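Local coordinates for protein WipB (Legionella pneumophila, PDB 5NNY) that is a translocated Legionella Ser/Thr phosphatase that targets the host lysosomal nutrient-sensing machinery, this chain being its phosphatase domain, at residues I84-T87 with K88-I91. Sequence-based numbering, arbitrary orientation.
Sequences IINT and KKLI
N86 folds its amide forward over the turn it begins, and OD1 accepts hydrogen bonds from two successive backbone amides, K88 N and K89 N, each at 2.9 Å. The two donors reach that oxygen differently: K88 N lies nearly in line with the C=O bond (162° at OD1), while K89 N, with the straighter N-H, sits 49° above the carbonyl plane. Placing CG anti to the backbone N (chi1 -167°) swings the amide beside its own carbonyl carbon, over the following residues. Together the two bonds should restrain the amide's rotation.

A water bridges the backbone carbonyls, donating hydrogen bonds to N86 O (2.8 Å) and K89 O (2.6 Å).

K89 crosses N86 at about a right angle, its CG 3.7 Å from N86 ND2, before the chain, bent at chi2, carries NZ to a hydrogen bond with the backbone O of Q25. P2 touches both side chains.

Because OD1 of N86 bonds the amide two residues on, this is an Asx turn, extended by the bond to K89. It links strand 83-84 of the small antiparallel pair to strand 90-93 of the central mixed sheet in the phosphoesterase fold.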
loop_
_atom_site.group_PDB
_atom_site.type_symbol
_atom_site.label_atom_id
_atom_site.label_comp_id
_atom_site.label_asym_id
_atom_site.label_seq_id
_atom_site.Cartn_x
_atom_site.Cartn_y
_atom_site.Cartn_z
ATOM N N ILE A 84 -20.633 0.082 -1.158
ATOM C CA ILE A 84 -20.091 -0.980 -0.324
ATOM C C ILE A 84 -21.271 -1.755 0.246
ATOM O O ILE A 84 -22.183 -1.163 0.837
ATOM C CB ILE A 84 -19.193 -0.415 0.786
ATOM C CG1 ILE A 84 -17.783 -0.122 0.251
ATOM C CG2 ILE A 84 -19.074 -1.390 1.942
ATOM C CD1 ILE A 84 -17.713 0.925 -0.863
ATOM N N ILE A 85 -21.291 -3.061 0.016
ATOM C CA ILE A 85 -22.383 -3.925 0.459
ATOM C C ILE A 85 -21.963 -4.881 1.558
ATOM O O ILE A 85 -22.815 -5.626 2.065
ATOM C CB ILE A 85 -22.983 -4.728 -0.714
ATOM C CG1 ILE A 85 -21.918 -5.651 -1.311
ATOM C CG2 ILE A 85 -23.512 -3.787 -1.759
ATOM C CD1 ILE A 85 -22.417 -6.544 -2.428
ATOM N N ASN A 86 -20.686 -4.907 1.925
ATOM C CA ASN A 86 -20.196 -5.764 2.995
ATOM C C ASN A 86 -19.162 -4.991 3.794
ATOM O O ASN A 86 -18.075 -4.692 3.284
ATOM C CB ASN A 86 -19.594 -7.065 2.456
ATOM C CG ASN A 86 -19.366 -8.099 3.555
ATOM O OD1 ASN A 86 -19.107 -7.743 4.699
ATOM N ND2 ASN A 86 -19.494 -9.370 3.216
ATOM N N THR A 87 -19.507 -4.676 5.040
ATOM C CA THR A 87 -18.639 -3.961 5.960
ATOM C C THR A 87 -18.010 -4.872 7.004
ATOM O O THR A 87 -17.290 -4.381 7.880
ATOM C CB THR A 87 -19.427 -2.849 6.658
ATOM O OG1 THR A 87 -20.467 -3.443 7.446
ATOM C CG2 THR A 87 -20.052 -1.914 5.637
ATOM N N LYS A 88 -18.255 -6.178 6.940
ATOM C CA LYS A 88 -17.695 -7.114 7.908
ATOM C C LYS A 88 -16.520 -7.906 7.359
ATOM O O LYS A 88 -15.588 -8.226 8.104
ATOM C CB LYS A 88 -18.786 -8.077 8.387
ATOM C CG LYS A 88 -20.074 -7.370 8.778
ATOM C CD LYS A 88 -21.108 -8.314 9.363
ATOM C CE LYS A 88 -22.271 -7.527 9.962
ATOM N NZ LYS A 88 -21.764 -6.587 11.008
ATOM N N LYS A 89 -16.549 -8.233 6.074
ATOM C CA LYS A 89 -15.442 -8.941 5.447
ATOM C C LYS A 89 -14.172 -8.098 5.525
ATOM O O LYS A 89 -14.145 -6.961 5.046
ATOM C CB LYS A 89 -15.782 -9.227 3.984
ATOM C CG LYS A 89 -16.085 -10.658 3.636
ATOM C CD LYS A 89 -15.620 -10.960 2.220
ATOM C CE LYS A 89 -16.460 -12.050 1.576
ATOM N NZ LYS A 89 -15.745 -12.743 0.456
ATOM N N LEU A 90 -13.114 -8.657 6.108
ATOM C CA LEU A 90 -11.831 -7.961 6.147
ATOM C C LEU A 90 -11.073 -8.135 4.835
ATOM O O LEU A 90 -10.962 -9.247 4.309
ATOM C CB LEU A 90 -10.970 -8.453 7.309
ATOM C CG LEU A 90 -9.556 -7.839 7.342
ATOM C CD1 LEU A 90 -9.615 -6.348 7.604
ATOM C CD2 LEU A 90 -8.689 -8.507 8.376
ATOM N N ILE A 91 -10.541 -7.023 4.321
ATOM C CA ILE A 91 -9.756 -6.981 3.090
ATOM C C ILE A 91 -8.320 -6.666 3.478
ATOM O O ILE A 91 -8.058 -5.610 4.062
ATOM C CB ILE A 91 -10.279 -5.906 2.124
ATOM C CG1 ILE A 91 -11.801 -5.998 1.988
ATOM C CG2 ILE A 91 -9.600 -6.027 0.785
ATOM C CD1 ILE A 91 -12.461 -4.652 1.712
HETATM O O HOH W 1 -15.450 -4.841 4.368
#